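Long-range contact in GDP-mannose-dependent alpha-(1-6)-phosphatidylinositol monomannoside mannosyltransferase (Corynebacterium glutamicum, PDB 3OKP), which belongs to the GT-B class of glycosyltransferases, two-domain enzymes built from a pair of Rossmann-like halves that face each other across a cleft: residues Leu168-Ala180 / Leu292-Val304. Sequence-based numbering, arbitrary orientation.
Sequences LPSGVDVKRFTPA and LGIVYLEAQACGV. With GDD (guanosine-5'-diphosphate-alpha-D-mannose), chain B.
In this GT-B glycosyltransferase the linker between the two Rossmann-like domains runs along the nucleotide-binding helix 294-301, and Phe-177 of the linker stacks on Glu-298, the residue that holds the ribose of GDD. The arrangement illustrates how an interdomain linker can back a ligand-binding acid without bonding to its oxygens. Ring and carboxylate planes lie 9° apart, and Glu-298 CG sits over the ring face, 3.7 Å from the Phe-177 centroid, in a CH-pi contact. Beyond CG the glutamate chain is extended (chi2 170°), which carries the carboxylate past the ring to the sugar: Glu-298 OE1 accepts from GDD O2' at 2.8 Å and Glu-298 OE2 from GDD O3' at 2.7 Å. With the sugar bound, the two bonds set the rotation of the carboxylate, while the aromatic face backs it. At the ring edge lies the sulfur of Cys-302, whereas CB of Phe-177 packs on CB of Ala-301.

Along the middle of the helix, Val-172 divides its branches, CG1 facing Leu-297 and CG2 meeting Glu-298 CG and Ala-301 CB. At the N-terminal end Ile-294 works on two fronts: CD1 reaches Gly-171 O and Ser-170 OG, while Ile-294 CG2 lies against GDD O1A and GDD O5', 3.3 Å from each. The backbone N-H groups of Ile-294 and Val-295 give weak hydrogen bonds to the alpha-phosphate, and Lys-211 and Arg-206 also bind GDD. Further out, Pro-169 CB touches Leu-292 CD2.

At the C-terminal end, where Gly-303 closes a Schellman motif, the carbonyls of Phe-177 and Ala-301 converge as two acceptors; Arg-356 donates to Ala-301 O and, weakly, to Phe-177 O. Pro-179 CA makes a C-H...O contact with Cys-302 O at 3.3 Å, and one water bridges the two segments, donating to Cys-302 O at 2.6 Å and accepting from Ala-180 N.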
loop_
_atom_site.group_PDB
_atom_site.type_symbol
_atom_site.label_atom_id
_atom_site.label_comp_id
_atom_site.label_asym_id
_atom_site.label_seq_id
_atom_site.Cartn_x
_atom_site.Cartn_y
_atom_site.Cartn_z
ATOM N N LEU A 168 -1.582 -3.747 10.798
ATOM C CA LEU A 168 -1.274 -2.337 10.554
ATOM C C LEU A 168 -0.893 -2.065 9.093
ATOM O O LEU A 168 0.277 -1.798 8.787
ATOM C CB LEU A 168 -0.195 -1.828 11.523
ATOM C CG LEU A 168 -0.098 -0.309 11.735
ATOM C CD1 LEU A 168 -1.303 0.232 12.488
ATOM C CD2 LEU A 168 1.194 0.064 12.453
ATOM N N PRO A 169 -1.881 -2.147 8.183
ATOM C CA PRO A 169 -1.654 -1.782 6.790
ATOM C C PRO A 169 -1.647 -0.270 6.614
ATOM O O PRO A 169 -2.049 0.460 7.520
ATOM C CB PRO A 169 -2.875 -2.372 6.083
ATOM C CG PRO A 169 -3.948 -2.314 7.109
ATOM C CD PRO A 169 -3.265 -2.611 8.407
ATOM N N SER A 170 -1.203 0.188 5.448
ATOM C CA SER A 170 -1.314 1.593 5.081
ATOM C C SER A 170 -2.775 2.037 5.109
ATOM O O SER A 170 -3.687 1.245 4.846
ATOM C CB SER A 170 -0.735 1.822 3.683
ATOM O OG SER A 170 -0.879 3.176 3.286
ATOM N N GLY A 171 -2.991 3.303 5.447
ATOM C CA GLY A 171 -4.298 3.917 5.284
ATOM C C GLY A 171 -4.401 4.571 3.919
ATOM O O GLY A 171 -3.465 4.516 3.121
ATOM N N VAL A 172 -5.551 5.181 3.647
ATOM C CA VAL A 172 -5.737 5.989 2.444
ATOM C C VAL A 172 -6.210 7.390 2.852
ATOM O O VAL A 172 -6.988 7.532 3.797
ATOM C CB VAL A 172 -6.704 5.299 1.424
ATOM C CG1 VAL A 172 -8.102 5.069 2.021
ATOM C CG2 VAL A 172 -6.785 6.086 0.123
ATOM N N ASP A 173 -5.706 8.417 2.168
ATOM C CA ASP A 173 -6.115 9.799 2.427
ATOM C C ASP A 173 -7.492 10.064 1.815
ATOM O O ASP A 173 -7.620 10.260 0.601
ATOM C CB ASP A 173 -5.074 10.791 1.885
ATOM C CG ASP A 173 -5.334 12.233 2.324
ATOM O OD1 ASP A 173 -6.481 12.586 2.675
ATOM O OD2 ASP A 173 -4.368 13.026 2.314
ATOM N N VAL A 174 -8.513 10.079 2.669
ATOM C CA VAL A 174 -9.904 10.246 2.230
ATOM C C VAL A 174 -10.278 11.688 1.840
ATOM O O VAL A 174 -11.377 11.930 1.335
ATOM C CB VAL A 174 -10.917 9.678 3.270
ATOM C CG1 VAL A 174 -10.766 8.165 3.391
ATOM C CG2 VAL A 174 -10.760 10.357 4.630
ATOM N N LYS A 175 -9.370 12.633 2.075
ATOM C CA LYS A 175 -9.566 14.017 1.629
ATOM C C LYS A 175 -8.977 14.270 0.240
ATOM O O LYS A 175 -9.504 15.086 -0.521
ATOM C CB LYS A 175 -8.998 15.011 2.645
ATOM C CG LYS A 175 -9.922 15.273 3.826
ATOM N N ARG A 176 -7.886 13.577 -0.078
ATOM C CA ARG A 176 -7.262 13.666 -1.402
ATOM C C ARG A 176 -7.938 12.709 -2.384
ATOM O O ARG A 176 -8.234 13.082 -3.522
ATOM C CB ARG A 176 -5.761 13.364 -1.322
ATOM N N PHE A 177 -8.164 11.475 -1.938
ATOM C CA PHE A 177 -8.940 10.504 -2.699
ATOM C C PHE A 177 -10.390 10.612 -2.248
ATOM O O PHE A 177 -10.776 10.098 -1.195
ATOM C CB PHE A 177 -8.394 9.084 -2.515
ATOM C CG PHE A 177 -7.026 8.878 -3.102
ATOM C CD1 PHE A 177 -6.878 8.486 -4.430
ATOM C CD2 PHE A 177 -5.885 9.072 -2.328
ATOM C CE1 PHE A 177 -5.614 8.295 -4.981
ATOM C CE2 PHE A 177 -4.615 8.887 -2.867
ATOM C CZ PHE A 177 -4.478 8.498 -4.200
ATOM N N THR A 178 -11.177 11.318 -3.051
ATOM C CA THR A 178 -12.541 11.677 -2.693
ATOM C C THR A 178 -13.426 11.614 -3.949
ATOM O O THR A 178 -12.929 11.821 -5.064
ATOM C CB THR A 178 -12.566 13.079 -2.001
ATOM O OG1 THR A 178 -13.786 13.252 -1.273
ATOM C CG2 THR A 178 -12.380 14.218 -3.008
ATOM N N PRO A 179 -14.725 11.285 -3.787
ATOM C CA PRO A 179 -15.605 11.251 -4.962
ATOM C C PRO A 179 -15.633 12.585 -5.704
ATOM O O PRO A 179 -15.581 13.650 -5.079
ATOM C CB PRO A 179 -16.978 10.935 -4.362
ATOM C CG PRO A 179 -16.663 10.201 -3.096
ATOM C CD PRO A 179 -15.449 10.899 -2.562
ATOM N N ALA A 180 -15.688 12.518 -7.032
ATOM C CA ALA A 180 -15.691 13.717 -7.859
ATOM C C ALA A 180 -17.059 14.373 -7.857
ATOM O O ALA A 180 -18.084 13.691 -7.862
ATOM C CB ALA A 180 -15.272 13.385 -9.286
ATOM N N LEU A 292 -1.328 -6.325 -0.411
ATOM C CA LEU A 292 -2.632 -5.790 -0.048
ATOM C C LEU A 292 -3.306 -5.163 -1.264
ATOM O O LEU A 292 -4.304 -5.687 -1.765
ATOM C CB LEU A 292 -2.515 -4.788 1.109
ATOM C CG LEU A 292 -3.824 -4.196 1.649
ATOM C CD1 LEU A 292 -4.688 -5.258 2.342
ATOM C CD2 LEU A 292 -3.527 -3.039 2.583
ATOM N N GLY A 293 -2.748 -4.057 -1.748
ATOM C CA GLY A 293 -3.293 -3.370 -2.915
ATOM C C GLY A 293 -3.962 -2.067 -2.539
ATOM O O GLY A 293 -5.187 -1.992 -2.433
ATOM N N ILE A 294 -3.149 -1.036 -2.334
ATOM C CA ILE A 294 -3.656 0.280 -1.949
ATOM C C ILE A 294 -4.529 0.912 -3.046
ATOM O O ILE A 294 -5.431 1.692 -2.743
ATOM C CB ILE A 294 -2.510 1.236 -1.474
ATOM C CG1 ILE A 294 -3.068 2.468 -0.755
ATOM C CG2 ILE A 294 -1.612 1.647 -2.617
ATOM C CD1 ILE A 294 -3.331 2.238 0.717
ATOM N N VAL A 295 -4.275 0.550 -4.306
ATOM C CA VAL A 295 -5.068 1.062 -5.433
ATOM C C VAL A 295 -6.569 0.773 -5.293
ATOM O O VAL A 295 -7.395 1.577 -5.726
ATOM C CB VAL A 295 -4.547 0.575 -6.822
ATOM C CG1 VAL A 295 -3.170 1.161 -7.125
ATOM C CG2 VAL A 295 -4.527 -0.955 -6.917
ATOM N N TYR A 296 -6.910 -0.366 -4.684
ATOM C CA TYR A 296 -8.306 -0.744 -4.447
ATOM C C TYR A 296 -8.968 0.170 -3.418
ATOM O O TYR A 296 -10.161 0.473 -3.517
ATOM C CB TYR A 296 -8.405 -2.190 -3.955
ATOM C CG TYR A 296 -7.805 -3.243 -4.866
ATOM C CD1 TYR A 296 -8.244 -3.398 -6.182
ATOM C CD2 TYR A 296 -6.824 -4.111 -4.394
ATOM C CE1 TYR A 296 -7.697 -4.379 -7.014
ATOM C CE2 TYR A 296 -6.275 -5.094 -5.215
ATOM C CZ TYR A 296 -6.718 -5.223 -6.520
ATOM O OH TYR A 296 -6.173 -6.199 -7.323
ATOM N N LEU A 297 -8.186 0.588 -2.427
ATOM C CA LEU A 297 -8.655 1.483 -1.374
ATOM C C LEU A 297 -8.816 2.898 -1.904
ATOM O O LEU A 297 -9.755 3.603 -1.535
ATOM C CB LEU A 297 -7.687 1.462 -0.185
ATOM C CG LEU A 297 -7.375 0.078 0.394
ATOM C CD1 LEU A 297 -6.250 0.170 1.405
ATOM C CD2 LEU A 297 -8.615 -0.557 1.015
ATOM N N GLU A 298 -7.892 3.298 -2.778
ATOM C CA GLU A 298 -7.939 4.592 -3.453
ATOM C C GLU A 298 -9.190 4.727 -4.323
ATOM O O GLU A 298 -9.830 5.779 -4.338
ATOM C CB GLU A 298 -6.675 4.789 -4.299
ATOM C CG GLU A 298 -5.408 5.019 -3.471
ATOM C CD GLU A 298 -4.128 4.968 -4.292
ATOM O OE1 GLU A 298 -4.176 4.614 -5.493
ATOM O OE2 GLU A 298 -3.063 5.280 -3.724
ATOM N N ALA A 299 -9.531 3.651 -5.034
ATOM C CA ALA A 299 -10.717 3.613 -5.888
ATOM C C ALA A 299 -11.992 3.725 -5.061
ATOM O O ALA A 299 -12.874 4.530 -5.372
ATOM C CB ALA A 299 -10.732 2.336 -6.713
ATOM N N GLN A 300 -12.076 2.922 -4.003
ATOM C CA GLN A 300 -13.212 2.963 -3.081
ATOM C C GLN A 300 -13.353 4.333 -2.428
ATOM O O GLN A 300 -14.464 4.834 -2.269
ATOM C CB GLN A 300 -13.087 1.867 -2.025
ATOM C CG GLN A 300 -13.349 0.473 -2.566
ATOM C CD GLN A 300 -13.068 -0.606 -1.543
ATOM O OE1 GLN A 300 -13.979 -1.086 -0.875
ATOM N NE2 GLN A 300 -11.799 -0.986 -1.407
ATOM N N ALA A 301 -12.219 4.939 -2.074
ATOM C CA ALA A 301 -12.192 6.297 -1.531
ATOM C C ALA A 301 -12.724 7.341 -2.522
ATOM O O ALA A 301 -13.273 8.367 -2.110
ATOM C CB ALA A 301 -10.786 6.658 -1.074
ATOM N N CYS A 302 -12.561 7.071 -3.818
ATOM C CA CYS A 302 -13.103 7.934 -4.876
ATOM C C CYS A 302 -14.552 7.582 -5.257
ATOM O O CYS A 302 -15.117 8.172 -6.187
ATOM C CB CYS A 302 -12.200 7.899 -6.116
ATOM S SG CYS A 302 -10.608 8.744 -5.903
ATOM N N GLY A 303 -15.140 6.627 -4.539
ATOM C CA GLY A 303 -16.524 6.210 -4.767
ATOM C C GLY A 303 -16.728 5.444 -6.064
ATOM O O GLY A 303 -17.766 5.579 -6.713
ATOM N N VAL A 304 -15.736 4.635 -6.429
ATOM C CA VAL A 304 -15.751 3.883 -7.684
ATOM C C VAL A 304 -15.801 2.379 -7.388
ATOM O O VAL A 304 -15.003 1.889 -6.586
ATOM C CB VAL A 304 -14.505 4.220 -8.553
ATOM C CG1 VAL A 304 -14.524 3.463 -9.882
ATOM C CG2 VAL A 304 -14.405 5.725 -8.799
HETATM N N2 GDD B . 1.169 9.410 -9.400
HETATM C C2 GDD B . 0.924 8.164 -9.874
HETATM N N1 GDD B . 0.827 7.959 -11.210
HETATM N N3 GDD B . 0.777 7.134 -9.008
HETATM C C4 GDD B . 0.528 5.879 -9.467
HETATM C C5 GDD B . 0.428 5.651 -10.831
HETATM C C6 GDD B . 0.582 6.721 -11.706
HETATM O O6 GDD B . 0.498 6.547 -12.939
HETATM N N7 GDD B . 0.185 4.336 -11.003
HETATM C C8 GDD B . 0.138 3.764 -9.777
HETATM N N9 GDD B . 0.349 4.708 -8.847
HETATM C "C1'" GDD B . 0.376 4.528 -7.372
HETATM C "C2'" GDD B . -1.019 4.240 -6.842
HETATM O "O2'" GDD B . -1.759 5.443 -6.616
HETATM C "C3'" GDD B . -0.742 3.476 -5.563
HETATM O "O3'" GDD B . -0.659 4.377 -4.453
HETATM C "C4'" GDD B . 0.612 2.809 -5.790
HETATM O "O4'" GDD B . 1.181 3.420 -6.956
HETATM C "C5'" GDD B . 0.474 1.304 -6.011
HETATM O "O5'" GDD B . 0.643 0.589 -4.784
HETATM P PA GDD B . 0.086 -0.735 -4.577
HETATM O O1A GDD B . 0.184 -1.033 -3.365
HETATM O O2A GDD B . -1.129 -0.752 -4.893
HETATM O O3A GDD B . 0.781 -1.728 -5.376
HETATM P PB GDD B . 2.221 -1.924 -5.390
HETATM O O2B GDD B . 2.714 -1.747 -4.254
HETATM O O3B GDD B . 2.469 -3.089 -5.766
HETATM O O1B GDD B . 2.830 -1.012 -6.328
HETATM O O HOH W 1 -16.033 9.643 -8.140
#